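Local structure of phosphoglycerol transferase GacH (Streptococcus pyogenes MGAS5005, 6DGM) at residues Met80-Glu93 with Tyr268-Phe281. The protein probably transfers glycerol phosphate to the rhamnose polysaccharide of the streptococcal cell wall, using a manganese-binding sulfatase-family domain of the alkaline phosphatase clan. Numbering follows the deposited sequence.
With MN (manganese (II) ion), chain C; 1GP (sn-glycerol-1-phosphate), chain D.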
loop_
_atom_site.group_PDB
_atom_site.type_symbol
_atom_site.label_atom_id
_atom_site.label_comp_id
_atom_site.label_asym_id
_atom_site.label_seq_id
_atom_site.Cartn_x
_atom_site.Cartn_y
_atom_site.Cartn_z
ATOM N N MET A 80 1.462 5.876 7.508
ATOM C CA MET A 80 0.248 5.526 6.791
ATOM C C MET A 80 -0.850 5.231 7.801
ATOM O O MET A 80 -0.649 4.442 8.735
ATOM C CB MET A 80 0.477 4.268 5.954
ATOM C CG MET A 80 -0.669 3.945 5.019
ATOM S SD MET A 80 -0.706 2.209 4.569
ATOM C CE MET A 80 -1.431 1.489 6.048
ATOM N N GLN A 81 -2.013 5.827 7.595
ATOM C CA GLN A 81 -3.165 5.477 8.411
ATOM C C GLN A 81 -3.747 4.158 7.900
ATOM O O GLN A 81 -4.051 4.021 6.707
ATOM C CB GLN A 81 -4.227 6.565 8.373
ATOM C CG GLN A 81 -5.363 6.254 9.305
ATOM C CD GLN A 81 -6.273 7.418 9.523
ATOM O OE1 GLN A 81 -5.911 8.385 10.187
ATOM N NE2 GLN A 81 -7.467 7.344 8.948
ATOM N N SER A 82 -3.884 3.190 8.789
ATOM C CA SER A 82 -4.491 1.913 8.459
ATOM C C SER A 82 -5.946 1.923 8.906
ATOM O O SER A 82 -6.310 2.584 9.882
ATOM C CB SER A 82 -3.762 0.779 9.187
ATOM O OG SER A 82 -4.364 -0.475 8.940
ATOM N N ASP A 83 -6.768 1.144 8.210
ATOM C CA ASP A 83 -8.175 1.031 8.540
ATOM C C ASP A 83 -8.477 -0.013 9.600
ATOM O O ASP A 83 -9.627 -0.067 10.054
ATOM C CB ASP A 83 -8.974 0.697 7.278
ATOM C CG ASP A 83 -8.896 1.802 6.265
ATOM O OD1 ASP A 83 -9.529 2.847 6.503
ATOM O OD2 ASP A 83 -8.155 1.662 5.271
ATOM N N SER A 84 -7.495 -0.815 10.016
ATOM C CA SER A 84 -7.778 -1.895 10.955
ATOM C C SER A 84 -6.541 -2.188 11.782
ATOM O O SER A 84 -5.484 -1.585 11.594
ATOM C CB SER A 84 -8.345 -3.107 10.216
ATOM O OG SER A 84 -7.563 -3.403 9.079
ATOM N N TYR A 85 -6.719 -3.085 12.752
ATOM C CA TYR A 85 -5.686 -3.459 13.713
ATOM C C TYR A 85 -5.606 -4.971 13.764
ATOM O O TYR A 85 -6.632 -5.639 13.884
ATOM C CB TYR A 85 -6.033 -2.898 15.096
ATOM C CG TYR A 85 -5.097 -3.334 16.204
ATOM C CD1 TYR A 85 -3.824 -2.803 16.315
ATOM C CD2 TYR A 85 -5.513 -4.249 17.156
ATOM C CE1 TYR A 85 -2.967 -3.199 17.340
ATOM C CE2 TYR A 85 -4.670 -4.640 18.182
ATOM C CZ TYR A 85 -3.402 -4.110 18.259
ATOM O OH TYR A 85 -2.566 -4.501 19.286
ATOM N N GLY A 86 -4.385 -5.504 13.636
ATOM C CA GLY A 86 -4.156 -6.932 13.720
ATOM C C GLY A 86 -4.695 -7.735 12.568
ATOM O O GLY A 86 -4.784 -8.957 12.658
ATOM N N GLY A 87 -5.035 -7.082 11.469
ATOM C CA GLY A 87 -5.595 -7.760 10.318
ATOM C C GLY A 87 -6.146 -6.715 9.373
ATOM O O GLY A 87 -6.107 -5.522 9.658
ATOM N N GLY A 88 -6.645 -7.184 8.236
ATOM C CA GLY A 88 -7.182 -6.306 7.215
ATOM C C GLY A 88 -6.305 -6.125 5.996
ATOM O O GLY A 88 -6.596 -5.254 5.171
ATOM N N THR A 89 -5.255 -6.933 5.856
ATOM C CA THR A 89 -4.287 -6.839 4.777
ATOM C C THR A 89 -4.900 -6.527 3.425
ATOM O O THR A 89 -4.523 -5.545 2.763
ATOM C CB THR A 89 -3.585 -8.209 4.736
ATOM O OG1 THR A 89 -3.275 -8.595 6.077
ATOM C CG2 THR A 89 -2.342 -8.172 3.876
ATOM N N ALA A 90 -5.828 -7.372 2.986
ATOM C CA ALA A 90 -6.359 -7.249 1.635
ATOM C C ALA A 90 -7.122 -5.949 1.415
ATOM O O ALA A 90 -7.224 -5.489 0.264
ATOM C CB ALA A 90 -7.242 -8.464 1.340
ATOM N N ASN A 91 -7.639 -5.330 2.488
ATOM C CA ASN A 91 -8.334 -4.056 2.326
ATOM C C ASN A 91 -7.347 -2.932 2.066
ATOM O O ASN A 91 -7.613 -2.054 1.240
ATOM C CB ASN A 91 -9.199 -3.766 3.543
ATOM C CG ASN A 91 -10.368 -4.703 3.640
ATOM O OD1 ASN A 91 -10.867 -5.177 2.621
ATOM N ND2 ASN A 91 -10.799 -4.999 4.856
ATOM N N MET A 92 -6.201 -2.935 2.747
ATOM C CA MET A 92 -5.165 -1.958 2.415
ATOM C C MET A 92 -4.633 -2.209 1.011
ATOM O O MET A 92 -4.437 -1.272 0.222
ATOM C CB MET A 92 -4.050 -1.996 3.459
ATOM C CG MET A 92 -4.243 -0.976 4.600
ATOM S SD MET A 92 -5.799 -1.073 5.494
ATOM C CE MET A 92 -5.572 -2.593 6.413
ATOM N N GLU A 93 -4.451 -3.480 0.665
ATOM C CA GLU A 93 -3.975 -3.861 -0.657
ATOM C C GLU A 93 -4.878 -3.310 -1.757
ATOM O O GLU A 93 -4.401 -2.679 -2.711
ATOM C CB GLU A 93 -3.942 -5.384 -0.704
ATOM C CG GLU A 93 -3.239 -6.006 -1.904
ATOM C CD GLU A 93 -3.450 -7.505 -1.899
ATOM O OE1 GLU A 93 -3.534 -8.074 -0.792
ATOM O OE2 GLU A 93 -3.584 -8.103 -2.988
ATOM N N TYR A 268 5.244 -0.499 2.758
ATOM C CA TYR A 268 4.383 -0.060 3.845
ATOM C C TYR A 268 3.960 -1.247 4.694
ATOM O O TYR A 268 3.802 -2.362 4.191
ATOM C CB TYR A 268 3.129 0.680 3.322
ATOM C CG TYR A 268 2.146 -0.214 2.591
ATOM C CD1 TYR A 268 2.378 -0.616 1.280
ATOM C CD2 TYR A 268 0.974 -0.647 3.216
ATOM C CE1 TYR A 268 1.477 -1.423 0.610
ATOM C CE2 TYR A 268 0.065 -1.460 2.550
ATOM C CZ TYR A 268 0.318 -1.836 1.254
ATOM O OH TYR A 268 -0.597 -2.632 0.607
ATOM N N GLY A 269 3.760 -0.987 5.983
ATOM C CA GLY A 269 3.074 -1.958 6.812
ATOM C C GLY A 269 1.572 -1.782 6.679
ATOM O O GLY A 269 1.044 -0.664 6.637
ATOM N N ASP A 270 0.857 -2.911 6.617
ATOM C CA ASP A 270 -0.589 -2.843 6.407
ATOM C C ASP A 270 -1.352 -2.407 7.655
ATOM O O ASP A 270 -2.379 -1.730 7.545
ATOM C CB ASP A 270 -1.139 -4.147 5.825
ATOM C CG ASP A 270 -0.787 -5.398 6.645
ATOM O OD1 ASP A 270 0.122 -5.362 7.504
ATOM O OD2 ASP A 270 -1.452 -6.438 6.435
ATOM N N HIS A 271 -0.910 -2.838 8.838
ATOM C CA HIS A 271 -1.545 -2.547 10.117
ATOM C C HIS A 271 -0.540 -2.961 11.187
ATOM O O HIS A 271 0.433 -3.672 10.902
ATOM C CB HIS A 271 -2.851 -3.353 10.305
ATOM C CG HIS A 271 -2.677 -4.810 10.005
ATOM N ND1 HIS A 271 -2.036 -5.674 10.871
ATOM C CD2 HIS A 271 -2.995 -5.539 8.911
ATOM C CE1 HIS A 271 -1.980 -6.876 10.321
ATOM N NE2 HIS A 271 -2.555 -6.820 9.134
ATOM N N LEU A 272 -0.774 -2.498 12.412
ATOM C CA LEU A 272 0.038 -2.944 13.535
ATOM C C LEU A 272 -0.210 -4.428 13.793
ATOM O O LEU A 272 -1.296 -4.942 13.507
ATOM C CB LEU A 272 -0.327 -2.160 14.797
ATOM C CG LEU A 272 0.484 -0.893 15.057
ATOM C CD1 LEU A 272 0.137 0.229 14.090
ATOM C CD2 LEU A 272 0.326 -0.427 16.482
ATOM N N PRO A 273 0.771 -5.131 14.359
ATOM C CA PRO A 273 0.512 -6.492 14.845
ATOM C C PRO A 273 -0.494 -6.464 15.982
ATOM O O PRO A 273 -0.499 -5.548 16.808
ATOM C CB PRO A 273 1.880 -6.943 15.347
ATOM C CG PRO A 273 2.529 -5.665 15.806
ATOM C CD PRO A 273 2.107 -4.645 14.769
ATOM N N GLY A 274 -1.336 -7.502 16.043
ATOM C CA GLY A 274 -2.373 -7.560 17.052
ATOM C C GLY A 274 -1.847 -8.169 18.334
ATOM O O GLY A 274 -2.277 -9.256 18.751
ATOM N N LEU A 275 -0.867 -7.507 18.938
ATOM C CA LEU A 275 -0.308 -7.996 20.185
ATOM C C LEU A 275 -0.352 -6.998 21.324
ATOM O O LEU A 275 -0.074 -7.393 22.462
ATOM C CB LEU A 275 1.147 -8.458 19.999
ATOM C CG LEU A 275 2.153 -7.418 19.481
ATOM C CD1 LEU A 275 2.696 -6.520 20.573
ATOM C CD2 LEU A 275 3.287 -8.135 18.749
ATOM N N TYR A 276 -0.708 -5.728 21.059
ATOM C CA TYR A 276 -0.683 -4.728 22.111
ATOM C C TYR A 276 -2.061 -4.598 22.751
ATOM O O TYR A 276 -3.071 -4.576 22.045
ATOM C CB TYR A 276 -0.344 -3.360 21.525
ATOM C CG TYR A 276 0.957 -3.231 20.773
ATOM C CD1 TYR A 276 2.152 -3.044 21.461
ATOM C CD2 TYR A 276 0.996 -3.251 19.381
ATOM C CE1 TYR A 276 3.342 -2.893 20.796
ATOM C CE2 TYR A 276 2.198 -3.105 18.693
ATOM C CZ TYR A 276 3.375 -2.933 19.412
ATOM O OH TYR A 276 4.570 -2.766 18.733
ATOM N N PRO A 277 -2.124 -4.475 24.073
ATOM C CA PRO A 277 -3.365 -4.023 24.709
ATOM C C PRO A 277 -3.570 -2.539 24.459
ATOM O O PRO A 277 -2.625 -1.795 24.188
ATOM C CB PRO A 277 -3.128 -4.311 26.195
ATOM C CG PRO A 277 -1.657 -4.178 26.350
ATOM C CD PRO A 277 -1.034 -4.656 25.047
ATOM N N ASP A 278 -4.831 -2.100 24.542
ATOM C CA ASP A 278 -5.121 -0.689 24.306
ATOM C C ASP A 278 -4.334 0.214 25.249
ATOM O O ASP A 278 -3.985 1.341 24.880
ATOM C CB ASP A 278 -6.614 -0.404 24.437
ATOM C CG ASP A 278 -7.405 -0.775 23.186
ATOM O OD1 ASP A 278 -6.805 -1.136 22.154
ATOM O OD2 ASP A 278 -8.652 -0.699 23.262
ATOM N N SER A 279 -4.042 -0.258 26.460
ATOM C CA SER A 279 -3.298 0.555 27.411
ATOM C C SER A 279 -1.929 0.957 26.866
ATOM O O SER A 279 -1.378 1.981 27.286
ATOM C CB SER A 279 -3.109 -0.236 28.700
ATOM O OG SER A 279 -2.226 -1.309 28.464
ATOM N N ALA A 280 -1.363 0.156 25.960
ATOM C CA ALA A 280 -0.040 0.441 25.410
ATOM C C ALA A 280 0.035 1.821 24.766
ATOM O O ALA A 280 1.109 2.425 24.729
ATOM C CB ALA A 280 0.350 -0.612 24.373
ATOM N N PHE A 281 -1.079 2.330 24.249
ATOM C CA PHE A 281 -1.072 3.575 23.488
ATOM C C PHE A 281 -1.264 4.824 24.344
ATOM O O PHE A 281 -1.137 5.936 23.820
ATOM C CB PHE A 281 -2.111 3.472 22.369
ATOM C CG PHE A 281 -1.899 2.281 21.485
ATOM C CD1 PHE A 281 -0.907 2.285 20.520
ATOM C CD2 PHE A 281 -2.650 1.124 21.662
ATOM C CE1 PHE A 281 -0.680 1.181 19.730
ATOM C CE2 PHE A 281 -2.430 0.017 20.859
ATOM C CZ PHE A 281 -1.447 0.045 19.902
HETATM MN MN MN C . -1.918 -8.119 7.541
HETATM C C3 1GP D . -2.810 -14.183 4.396
HETATM O O3 1GP D . -2.647 -11.858 3.675
HETATM C C2 1GP D . -3.358 -12.778 4.529
HETATM O O2 1GP D . -3.091 -14.768 3.126
HETATM C C1 1GP D . -3.288 -12.304 5.973
HETATM O O1P 1GP D . -4.076 -11.123 6.151
HETATM O O2P 1GP D . -3.135 -9.862 8.295
HETATM O O3P 1GP D . -5.638 -9.757 7.491
HETATM O O4P 1GP D . -4.677 -11.888 8.496
HETATM P P 1GP D . -4.360 -10.608 7.662
HETATM O O HOH W 1 -3.176 -0.915 12.839
HETATM O O HOH W 2 -1.773 -9.522 14.238
#
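Gly86 and Gly274 bring the two backbones to 3.8 Å between their CA atoms, and Gly86 N donates to Leu272 O at 3.1 Å. The same oxygen accepts His271 ND1 from the opposite face of its carbonyl plane, at 2.8 Å and nearly straight (170°), which fixes the rotation of the imidazole. With its CG wedged between backbone N and carbonyl carbon (chi1 49°), the ring lays one face against Gly87, whose CA makes a CH-pi contact 3.7 Å from the ring centroid. Held by that bond and this torsion, the ring presents NE2 to manganese, where it joins Thr89 OG1, Asp270 OD2 and phosphate O2P of the ligand; Glu47 also binds the metal. Gly88 N, at the N-cap of helix 89-98, and Thr89 N both donate to phosphate O3P. Farther out, Tyr85 CE1 meets Leu272 CB at 3.8 Å, the two side chains crossing at a slant, and Tyr85 OH takes the N-H of Tyr276 at 2.8 Å. At the other end Met80 SD meets the Tyr268 ring obliquely, 3.6 Å from CD2. Loops following two strands of the central sheet thus build a single-manganese site in which Thr89 OG1, held beside the phosphate, is placed like the threonine nucleophile of lipoteichoic acid synthases, consistent with a like role here.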